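Local coordinates for kinesin-like protein (Caenorhabditis elegans, PDB 5X3E), which is a kinesin-6 motor protein (Zen4), captured here in the apo state, that probably uses ATP hydrolysis to work along microtubules, at residues A[166-171]-A[253-258]; A[244-249]-A[391-396]; A[219-224]-A[230-235]. All blocks are in the same frame, centred on the assembly; numbering follows the deposited sequence.

Contact 1: residues A[166-171]-A[253-258]. With SO4 (sulfate ion), chain G; SO4 (sulfate ion), chain C.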
loop_
_atom_site.group_PDB
_atom_site.type_symbol
_atom_site.label_atom_id
_atom_site.label_comp_id
_atom_site.label_asym_id
_atom_site.label_seq_id
_atom_site.Cartn_x
_atom_site.Cartn_y
_atom_site.Cartn_z
ATOM N N ALA A 166 12.389 16.109 11.620
ATOM C CA ALA A 166 12.797 16.583 10.303
ATOM C C ALA A 166 13.444 15.476 9.478
ATOM O O ALA A 166 14.060 14.548 10.010
ATOM C CB ALA A 166 13.770 17.753 10.442
ATOM N N LEU A 167 13.288 15.590 8.159
ATOM C CA LEU A 167 13.933 14.701 7.192
ATOM C C LEU A 167 13.612 13.236 7.476
ATOM O O LEU A 167 14.497 12.379 7.554
ATOM C CB LEU A 167 15.445 14.940 7.158
ATOM C CG LEU A 167 15.867 16.304 6.610
ATOM C CD1 LEU A 167 17.354 16.534 6.784
ATOM C CD2 LEU A 167 15.483 16.409 5.142
ATOM N N ASN A 168 12.316 12.958 7.640
ATOM C CA ASN A 168 11.794 11.592 7.657
ATOM C C ASN A 168 12.405 10.760 8.790
ATOM O O ASN A 168 12.843 9.625 8.589
ATOM C CB ASN A 168 12.027 10.926 6.297
ATOM C CG ASN A 168 11.252 9.633 6.130
ATOM O OD1 ASN A 168 10.069 9.547 6.480
ATOM N ND2 ASN A 168 11.921 8.612 5.604
ATOM N N THR A 169 12.436 11.335 9.995
ATOM C CA THR A 169 12.986 10.666 11.173
ATOM C C THR A 169 11.959 10.676 12.306
ATOM O O THR A 169 10.875 11.259 12.189
ATOM C CB THR A 169 14.303 11.318 11.626
ATOM O OG1 THR A 169 14.084 12.702 11.925
ATOM C CG2 THR A 169 15.388 11.192 10.562
ATOM N N PHE A 170 12.300 10.001 13.410
ATOM C CA PHE A 170 11.482 9.988 14.621
ATOM C C PHE A 170 12.353 10.259 15.839
ATOM O O PHE A 170 13.499 9.805 15.902
ATOM C CB PHE A 170 10.735 8.648 14.787
ATOM C CG PHE A 170 9.646 8.440 13.776
ATOM C CD1 PHE A 170 8.349 8.864 14.035
ATOM C CD2 PHE A 170 9.925 7.869 12.549
ATOM C CE1 PHE A 170 7.345 8.704 13.089
ATOM C CE2 PHE A 170 8.927 7.706 11.598
ATOM C CZ PHE A 170 7.636 8.123 11.865
ATOM N N GLU A 171 11.811 10.994 16.804
ATOM C CA GLU A 171 12.498 11.282 18.053
ATOM C C GLU A 171 11.704 10.695 19.214
ATOM O O GLU A 171 10.630 10.120 19.028
ATOM C CB GLU A 171 12.698 12.787 18.243
ATOM C CG GLU A 171 13.509 13.467 17.160
ATOM C CD GLU A 171 14.938 12.976 17.098
ATOM O OE1 GLU A 171 15.451 12.507 18.136
ATOM O OE2 GLU A 171 15.546 13.056 16.009
ATOM N N GLN A 253 16.226 6.479 1.578
ATOM C CA GLN A 253 14.844 6.019 1.523
ATOM C C GLN A 253 13.924 7.113 0.997
ATOM O O GLN A 253 14.035 8.277 1.392
ATOM C CB GLN A 253 14.370 5.576 2.906
ATOM C CG GLN A 253 15.078 4.349 3.442
ATOM C CD GLN A 253 14.670 3.087 2.704
ATOM O OE1 GLN A 253 13.480 2.819 2.520
ATOM N NE2 GLN A 253 15.655 2.300 2.284
ATOM N N MET A 254 13.006 6.731 0.113
ATOM C CA MET A 254 12.072 7.692 -0.455
ATOM C C MET A 254 11.019 8.095 0.576
ATOM O O MET A 254 10.629 7.308 1.440
ATOM C CB MET A 254 11.394 7.101 -1.687
ATOM C CG MET A 254 12.353 6.828 -2.832
ATOM S SD MET A 254 13.223 8.310 -3.362
ATOM C CE MET A 254 14.898 7.719 -3.222
ATOM N N TYR A 255 10.574 9.346 0.488
ATOM C CA TYR A 255 9.481 9.825 1.325
ATOM C C TYR A 255 8.890 11.084 0.700
ATOM O O TYR A 255 9.448 11.668 -0.231
ATOM C CB TYR A 255 9.935 10.093 2.769
ATOM C CG TYR A 255 10.777 11.341 2.977
ATOM C CD1 TYR A 255 10.233 12.481 3.566
ATOM C CD2 TYR A 255 12.114 11.381 2.590
ATOM C CE1 TYR A 255 10.998 13.629 3.764
ATOM C CE2 TYR A 255 12.891 12.525 2.784
ATOM C CZ TYR A 255 12.326 13.645 3.371
ATOM O OH TYR A 255 13.086 14.775 3.568
ATOM N N VAL A 256 7.748 11.497 1.236
ATOM C CA VAL A 256 7.059 12.707 0.808
ATOM C C VAL A 256 7.405 13.799 1.816
ATOM O O VAL A 256 7.075 13.681 3.002
ATOM C CB VAL A 256 5.541 12.481 0.698
ATOM C CG1 VAL A 256 4.837 13.759 0.301
ATOM C CG2 VAL A 256 5.223 11.369 -0.307
ATOM N N ASP A 257 8.066 14.855 1.331
ATOM C CA ASP A 257 8.714 15.855 2.185
ATOM C C ASP A 257 7.785 16.401 3.269
ATOM O O ASP A 257 8.033 16.218 4.466
ATOM C CB ASP A 257 9.262 16.985 1.301
ATOM C CG ASP A 257 10.087 18.000 2.075
ATOM O OD1 ASP A 257 10.255 17.842 3.300
ATOM O OD2 ASP A 257 10.608 18.939 1.446
ATOM N N GLY A 258 6.718 17.080 2.880
ATOM C CA GLY A 258 5.825 17.651 3.871
ATOM C C GLY A 258 4.641 16.808 4.291
ATOM O O GLY A 258 3.734 17.339 4.942
HETATM S S SO4 G . 14.778 7.350 12.438
HETATM O O1 SO4 G . 15.360 6.385 13.366
HETATM O O2 SO4 G . 14.461 6.679 11.185
HETATM O O3 SO4 G . 13.577 7.948 13.011
HETATM O O4 SO4 G . 15.759 8.402 12.190
HETATM S S SO4 C . 5.888 9.310 3.531
HETATM O O1 SO4 C . 6.932 8.793 4.417
HETATM O O2 SO4 C . 5.023 8.216 3.094
HETATM O O3 SO4 C . 6.500 9.918 2.359
HETATM O O4 SO4 C . 5.098 10.315 4.228
HETATM O O HOH W 1 9.873 14.935 7.057
#

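Contact 2: residues A[244-249]-A[391-396]. With SO4 (sulfate ion), chain M.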
loop_
_atom_site.group_PDB
_atom_site.type_symbol
_atom_site.label_atom_id
_atom_site.label_comp_id
_atom_site.label_asym_id
_atom_site.label_seq_id
_atom_site.Cartn_x
_atom_site.Cartn_y
_atom_site.Cartn_z
ATOM N N ARG A 244 3.402 18.317 -3.009
ATOM C CA ARG A 244 4.450 17.792 -2.152
ATOM C C ARG A 244 5.549 17.172 -2.998
ATOM O O ARG A 244 5.299 16.642 -4.084
ATOM C CB ARG A 244 3.896 16.766 -1.181
ATOM C CG ARG A 244 2.794 17.282 -0.274
ATOM C CD ARG A 244 3.305 18.339 0.694
ATOM N NE ARG A 244 2.233 18.849 1.547
ATOM C CZ ARG A 244 2.375 19.830 2.433
ATOM N NH1 ARG A 244 3.553 20.419 2.591
ATOM N NH2 ARG A 244 1.338 20.223 3.164
ATOM N N GLU A 245 6.770 17.249 -2.489
ATOM C CA GLU A 245 7.951 16.818 -3.218
ATOM C C GLU A 245 8.337 15.410 -2.780
ATOM O O GLU A 245 8.379 15.114 -1.581
ATOM C CB GLU A 245 9.108 17.795 -2.995
ATOM C CG GLU A 245 10.360 17.492 -3.802
ATOM C CD GLU A 245 10.480 18.357 -5.038
ATOM O OE1 GLU A 245 9.545 19.140 -5.307
ATOM O OE2 GLU A 245 11.513 18.262 -5.734
ATOM N N ILE A 246 8.614 14.547 -3.752
ATOM C CA ILE A 246 9.083 13.194 -3.484
ATOM C C ILE A 246 10.608 13.215 -3.488
ATOM O O ILE A 246 11.227 13.548 -4.505
ATOM C CB ILE A 246 8.530 12.208 -4.525
ATOM C CG1 ILE A 246 7.032 11.995 -4.287
ATOM C CG2 ILE A 246 9.283 10.888 -4.480
ATOM C CD1 ILE A 246 6.297 11.351 -5.442
ATOM N N ARG A 247 11.214 12.866 -2.351
ATOM C CA ARG A 247 12.658 12.964 -2.182
ATOM C C ARG A 247 13.143 11.844 -1.272
ATOM O O ARG A 247 12.347 11.095 -0.697
ATOM C CB ARG A 247 13.045 14.330 -1.620
ATOM C CG ARG A 247 12.437 14.634 -0.263
ATOM C CD ARG A 247 12.696 16.079 0.114
ATOM N NE ARG A 247 14.115 16.423 0.081
ATOM C CZ ARG A 247 14.573 17.664 0.203
ATOM N NH1 ARG A 247 13.720 18.663 0.361
ATOM N NH2 ARG A 247 15.874 17.909 0.167
ATOM N N HIS A 248 14.465 11.722 -1.148
ATOM C CA HIS A 248 15.069 10.717 -0.280
ATOM C C HIS A 248 15.615 11.346 0.994
ATOM O O HIS A 248 15.826 12.559 1.069
ATOM C CB HIS A 248 16.202 9.961 -0.983
ATOM C CG HIS A 248 17.386 10.812 -1.314
ATOM N ND1 HIS A 248 17.482 11.526 -2.486
ATOM C CD2 HIS A 248 18.532 11.051 -0.632
ATOM C CE1 HIS A 248 18.631 12.176 -2.511
ATOM N NE2 HIS A 248 19.288 11.905 -1.398
ATOM N N ASP A 249 15.850 10.495 2.000
ATOM C CA ASP A 249 16.486 10.899 3.244
ATOM C C ASP A 249 17.945 10.445 3.252
ATOM O O ASP A 249 18.475 9.964 2.246
ATOM C CB ASP A 249 15.712 10.362 4.458
ATOM C CG ASP A 249 15.583 8.837 4.473
ATOM O OD1 ASP A 249 16.420 8.131 3.866
ATOM O OD2 ASP A 249 14.636 8.341 5.124
ATOM N N LEU A 391 5.166 8.416 -9.509
ATOM C CA LEU A 391 4.745 7.228 -8.777
ATOM C C LEU A 391 5.893 6.241 -8.642
ATOM O O LEU A 391 6.167 5.721 -7.554
ATOM C CB LEU A 391 3.556 6.577 -9.485
ATOM C CG LEU A 391 3.044 5.252 -8.909
ATOM C CD1 LEU A 391 2.470 5.422 -7.506
ATOM C CD2 LEU A 391 2.020 4.625 -9.837
ATOM N N THR A 392 6.587 5.978 -9.746
ATOM C CA THR A 392 7.682 5.017 -9.729
ATOM C C THR A 392 8.885 5.536 -8.943
ATOM O O THR A 392 9.613 4.748 -8.327
ATOM C CB THR A 392 8.076 4.701 -11.169
ATOM O OG1 THR A 392 6.924 4.252 -11.891
ATOM C CG2 THR A 392 9.100 3.634 -11.207
ATOM N N HIS A 393 9.090 6.853 -8.924
ATOM C CA HIS A 393 10.170 7.430 -8.131
ATOM C C HIS A 393 9.947 7.185 -6.645
ATOM O O HIS A 393 10.889 6.876 -5.904
ATOM C CB HIS A 393 10.272 8.924 -8.439
ATOM C CG HIS A 393 11.481 9.596 -7.866
ATOM N ND1 HIS A 393 11.515 10.946 -7.598
ATOM C CD2 HIS A 393 12.701 9.114 -7.529
ATOM C CE1 HIS A 393 12.699 11.267 -7.108
ATOM N NE2 HIS A 393 13.437 10.173 -7.057
ATOM N N LEU A 394 8.695 7.303 -6.194
ATOM C CA LEU A 394 8.375 7.116 -4.782
ATOM C C LEU A 394 8.683 5.702 -4.296
ATOM O O LEU A 394 8.968 5.504 -3.109
ATOM C CB LEU A 394 6.904 7.450 -4.550
ATOM C CG LEU A 394 6.345 7.335 -3.136
ATOM C CD1 LEU A 394 7.112 8.232 -2.179
ATOM C CD2 LEU A 394 4.867 7.681 -3.139
ATOM N N PHE A 395 8.665 4.713 -5.190
ATOM C CA PHE A 395 8.963 3.333 -4.822
ATOM C C PHE A 395 10.293 2.865 -5.407
ATOM O O PHE A 395 10.458 1.689 -5.745
ATOM C CB PHE A 395 7.815 2.417 -5.244
ATOM C CG PHE A 395 6.486 2.848 -4.700
ATOM C CD1 PHE A 395 6.269 2.887 -3.327
ATOM C CD2 PHE A 395 5.465 3.241 -5.548
ATOM C CE1 PHE A 395 5.054 3.305 -2.810
ATOM C CE2 PHE A 395 4.246 3.657 -5.040
ATOM C CZ PHE A 395 4.042 3.693 -3.669
ATOM N N LYS A 396 11.253 3.789 -5.517
ATOM C CA LYS A 396 12.572 3.453 -6.038
ATOM C C LYS A 396 13.211 2.311 -5.254
ATOM O O LYS A 396 13.748 1.369 -5.848
ATOM C CB LYS A 396 13.463 4.697 -6.022
ATOM C CG LYS A 396 14.949 4.401 -6.094
ATOM C CD LYS A 396 15.773 5.647 -5.821
ATOM C CE LYS A 396 17.016 5.329 -5.005
ATOM N NZ LYS A 396 17.695 6.557 -4.507
HETATM S S SO4 M . 16.540 10.998 -5.776
HETATM O O1 SO4 M . 15.707 11.635 -4.757
HETATM O O2 SO4 M . 16.377 9.547 -5.740
HETATM O O3 SO4 M . 16.160 11.515 -7.087
HETATM O O4 SO4 M . 17.944 11.315 -5.533
#

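Contact 3: residues A[219-224]-A[230-235]. With SO4 (sulfate ion), chain C.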
loop_
_atom_site.group_PDB
_atom_site.type_symbol
_atom_site.label_atom_id
_atom_site.label_comp_id
_atom_site.label_asym_id
_atom_site.label_seq_id
_atom_site.Cartn_x
_atom_site.Cartn_y
_atom_site.Cartn_z
ATOM N N VAL A 219 0.726 6.369 10.332
ATOM C CA VAL A 219 0.251 6.200 8.967
ATOM C C VAL A 219 0.446 7.506 8.218
ATOM O O VAL A 219 0.283 8.594 8.785
ATOM C CB VAL A 219 -1.226 5.741 8.903
ATOM C CG1 VAL A 219 -1.401 4.400 9.604
ATOM C CG2 VAL A 219 -2.147 6.787 9.504
ATOM N N THR A 220 0.829 7.393 6.953
ATOM C CA THR A 220 0.749 8.496 6.013
ATOM C C THR A 220 -0.189 8.083 4.891
ATOM O O THR A 220 -0.215 6.913 4.491
ATOM C CB THR A 220 2.128 8.883 5.438
ATOM O OG1 THR A 220 2.724 7.755 4.786
ATOM C CG2 THR A 220 3.047 9.345 6.545
ATOM N N TYR A 221 -0.998 9.028 4.424
ATOM C CA TYR A 221 -1.900 8.784 3.307
ATOM C C TYR A 221 -1.629 9.838 2.248
ATOM O O TYR A 221 -1.815 11.035 2.495
ATOM C CB TYR A 221 -3.366 8.809 3.744
ATOM C CG TYR A 221 -4.301 8.151 2.750
ATOM C CD1 TYR A 221 -3.803 7.481 1.637
ATOM C CD2 TYR A 221 -5.682 8.196 2.926
ATOM C CE1 TYR A 221 -4.651 6.872 0.722
ATOM C CE2 TYR A 221 -6.541 7.586 2.017
ATOM C CZ TYR A 221 -6.020 6.925 0.917
ATOM O OH TYR A 221 -6.862 6.318 0.010
ATOM N N VAL A 222 -1.188 9.393 1.078
ATOM C CA VAL A 222 -0.667 10.270 0.040
ATOM C C VAL A 222 -1.329 9.927 -1.288
ATOM O O VAL A 222 -1.626 8.759 -1.564
ATOM C CB VAL A 222 0.870 10.154 -0.050
ATOM C CG1 VAL A 222 1.364 10.903 -1.202
ATOM C CG2 VAL A 222 1.505 10.770 1.181
ATOM N N GLU A 223 -1.579 10.947 -2.106
ATOM C CA GLU A 223 -2.202 10.771 -3.411
ATOM C C GLU A 223 -1.272 11.301 -4.491
ATOM O O GLU A 223 -0.727 12.401 -4.361
ATOM C CB GLU A 223 -3.552 11.492 -3.476
ATOM C CG GLU A 223 -4.261 11.387 -4.813
ATOM C CD GLU A 223 -5.493 12.265 -4.878
ATOM O OE1 GLU A 223 -5.433 13.401 -4.363
ATOM O OE2 GLU A 223 -6.521 11.819 -5.436
ATOM N N ILE A 224 -1.108 10.537 -5.565
ATOM C CA ILE A 224 -0.359 10.980 -6.735
ATOM C C ILE A 224 -1.369 11.182 -7.858
ATOM O O ILE A 224 -1.939 10.213 -8.375
ATOM C CB ILE A 224 0.733 9.980 -7.128
ATOM C CG1 ILE A 224 1.799 9.916 -6.039
ATOM C CG2 ILE A 224 1.355 10.372 -8.458
ATOM C CD1 ILE A 224 2.793 8.802 -6.232
ATOM N N TYR A 230 0.174 14.763 -3.357
ATOM C CA TYR A 230 -0.600 15.452 -2.333
ATOM C C TYR A 230 -0.722 14.601 -1.078
ATOM O O TYR A 230 -0.903 13.383 -1.154
ATOM C CB TYR A 230 -2.006 15.804 -2.832
ATOM C CG TYR A 230 -2.030 16.661 -4.069
ATOM C CD1 TYR A 230 -1.990 18.045 -3.974
ATOM C CD2 TYR A 230 -2.090 16.091 -5.334
ATOM C CE1 TYR A 230 -2.010 18.838 -5.102
ATOM C CE2 TYR A 230 -2.109 16.878 -6.471
ATOM C CZ TYR A 230 -2.069 18.252 -6.348
ATOM O OH TYR A 230 -2.084 19.050 -7.471
ATOM N N ASP A 231 -0.636 15.259 0.076
ATOM C CA ASP A 231 -0.841 14.613 1.366
ATOM C C ASP A 231 -2.313 14.752 1.749
ATOM O O ASP A 231 -2.769 15.838 2.122
ATOM C CB ASP A 231 0.079 15.222 2.422
ATOM C CG ASP A 231 -0.202 14.700 3.820
ATOM O OD1 ASP A 231 0.229 15.354 4.799
ATOM O OD2 ASP A 231 -0.837 13.626 3.942
ATOM N N LEU A 232 -3.054 13.645 1.653
ATOM C CA LEU A 232 -4.472 13.625 2.004
ATOM C C LEU A 232 -4.727 13.879 3.484
ATOM O O LEU A 232 -5.874 14.140 3.854
ATOM C CB LEU A 232 -5.083 12.283 1.603
ATOM C CG LEU A 232 -4.919 11.857 0.145
ATOM C CD1 LEU A 232 -5.387 10.426 -0.031
ATOM C CD2 LEU A 232 -5.707 12.786 -0.745
ATOM N N LEU A 233 -3.696 13.798 4.326
ATOM C CA LEU A 233 -3.801 14.028 5.763
ATOM C C LEU A 233 -3.306 15.407 6.180
ATOM O O LEU A 233 -3.172 15.669 7.379
ATOM C CB LEU A 233 -3.035 12.948 6.521
ATOM C CG LEU A 233 -3.498 11.532 6.196
ATOM C CD1 LEU A 233 -2.711 10.541 7.020
ATOM C CD2 LEU A 233 -4.988 11.405 6.449
ATOM N N GLU A 234 -3.010 16.279 5.221
ATOM C CA GLU A 234 -2.520 17.615 5.535
ATOM C C GLU A 234 -3.538 18.401 6.352
ATOM O O GLU A 234 -4.749 18.267 6.162
ATOM C CB GLU A 234 -2.193 18.355 4.236
ATOM C CG GLU A 234 -2.003 19.862 4.363
ATOM C CD GLU A 234 -1.894 20.542 3.012
ATOM O OE1 GLU A 234 -1.586 21.754 2.970
ATOM O OE2 GLU A 234 -2.119 19.857 1.991
ATOM N N ASP A 235 -3.037 19.218 7.284
ATOM C CA ASP A 235 -3.865 20.201 7.984
ATOM C C ASP A 235 -4.125 21.364 7.030
ATOM O O ASP A 235 -3.539 22.443 7.134
ATOM C CB ASP A 235 -3.188 20.675 9.265
ATOM C CG ASP A 235 -3.113 19.593 10.319
ATOM O OD1 ASP A 235 -4.029 18.742 10.368
ATOM O OD2 ASP A 235 -2.139 19.593 11.101
HETATM S S SO4 C . 5.888 9.310 3.531
HETATM O O1 SO4 C . 6.932 8.793 4.417
HETATM O O2 SO4 C . 5.023 8.216 3.094
HETATM O O3 SO4 C . 6.500 9.918 2.359
HETATM O O4 SO4 C . 5.098 10.315 4.228
HETATM O O HOH W 2 0.134 11.510 5.241
#

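Contact 1: residues A[166-171]-A[253-258]
Asn168 lays its side chain flat over one face of the Tyr255 ring. The contact joins the turn of a small beta hairpin, strands 162-165 and 169-172, to the short strand 254-256 of the main sheet of the kinesin motor domain. CB of Asn168 does most of the touching: it sits above the middle of the ring, 3.5 Å from the centroid of the Tyr255 ring and 10° off the ring normal, a CH-pi contact. From there the amide runs back toward the root of the tyrosine, opposite in direction to the tyrosine chain, so that Asn168 CG is 3.6 Å from Tyr255 CB. Amide and ring planes differ by only 3°, a true stack. With CG anti to the backbone N (chi1 -167°), the amide extends across to the ring, and a hydrogen bond from Asn168 ND2 to OD2 of Asp249, a residue of segment 244-249 in contact 2, fixes its rotation.

Leu167 adds a smaller touch at the far end of the ring, where its CD2 lies 3.3 Å from Tyr255 OH. Leu167 and Asn168 both have positive phi, as often in tight hairpin turns. Beside the stack a single water accepts from Asn168 N at 3.2 Å and donates a weak bond to Asp257 O at 3.4 Å.

Contact 2: residues A[244-249]-A[391-396]
Ile246 reaches from its strand to the helical segment 391-396, and its CB divides the work between two branches. Its position anti to the backbone N lays CG2 against two residues of that segment, 3.8 Å from ND1 of His393 and 3.9 Å from CA of Leu394. The other branch leads through CG1 to CD1, which ends 4.0 Å from Leu394 CB. The isoleucine crosses Leu394 at about a right angle but slides past His393 in the opposite direction.

Beyond this apolar patch a sulfate, probably from the crystallisation liquor, ties the two segments together. His248 ND1 donates to sulfate O1 at 2.9 Å in a nearly straight bond (171°), with that oxygen in the plane of the ring at its edge. From the helical side His393 NE2 gives weak bonds to O2 and O3, and Lys396 NZ a weak one to O2; Arg387 also binds the ion. Basic groups of both segments thus converge on one sulfate. Strand 243-248 packed on helix 390-394 is an arrangement of the kinesin motor domain; as in other kinesins, this lobe and helix probably lie on the microtubule-facing side.

Contact 3: residues A[219-224]-A[230-235]
Glu223 and Tyr230 hold each other by two short, well-directed backbone bonds, Glu223 N to Tyr230 O at 2.7 Å (174° at the hydrogen) and Tyr230 N to Glu223 O, also 2.7 Å. They form the hydrogen-bonded pair of an antiparallel beta hairpin, strands 213-225 and 228-231. Next to it Val222 and Asp231 make a non-hydrogen-bonded pair, where Val222 CA sends a C-H toward Tyr230 O at 3.3 Å. One step further the pairing fades: Leu232 N reaches Tyr221 O only through a weak bond of 3.0 Å, because the chain now enters a type I turn from Asp231 to Glu234. Asp231 steers that turn as well. Its OD2 accepts from Leu233 N at 2.9 Å, approached from above the carboxylate plane, which makes an Asx turn, while OD1 takes the backbone N-H of Lys260. A water accepts from Tyr221 N at 2.8 Å and lies close to the same OD2.

The turn then delivers two leucines to Tyr221. Leu232 CD1 stands almost exactly over the ring centre, 3.4 Å from the centroid of Tyr221, and its sister CD2 rests on Glu223 CB. Leu233 CG meets Tyr221 CB at 3.7 Å. Chi1 of -162° swings the ring under Leu232 and carries its hydroxyl to Glu278 of helix 267-281, beside Phe274. A serine in place of Tyr221 would probably leave Leu232 CD1 without its ring face and Glu278 without its hydroxyl mate. Chemically, OD2 of the buried Asp231 has another acceptor, Tyr221 O, close beside it without a hydrogen bond between them, but a backbone N-H donor on each carboxylate oxygen probably offsets the burial of the group.

How the contacts relate
The three contacts lie close together, with centres 11 to 14 Å apart. Strand 254-256 of contact 1, strand 243-248 of contact 2 and both strands of contact 3 belong to the main sheet, against which the small hairpin and helix 390-394 pack. Contact 3, a local hairpin, closes before contact 2 opens and is nested inside the loop of contact 1, whose segments alternate with those of contact 2. Neighbouring strands link them: Tyr255 N probably bonds to Arg247 O, and Arg244 and Glu234 form a long, weak ion pair. Ile224 of contact 3 packs on Leu391 and Leu394 of contact 2. Hairpin and helix are thereby fastened to one region of the motor domain.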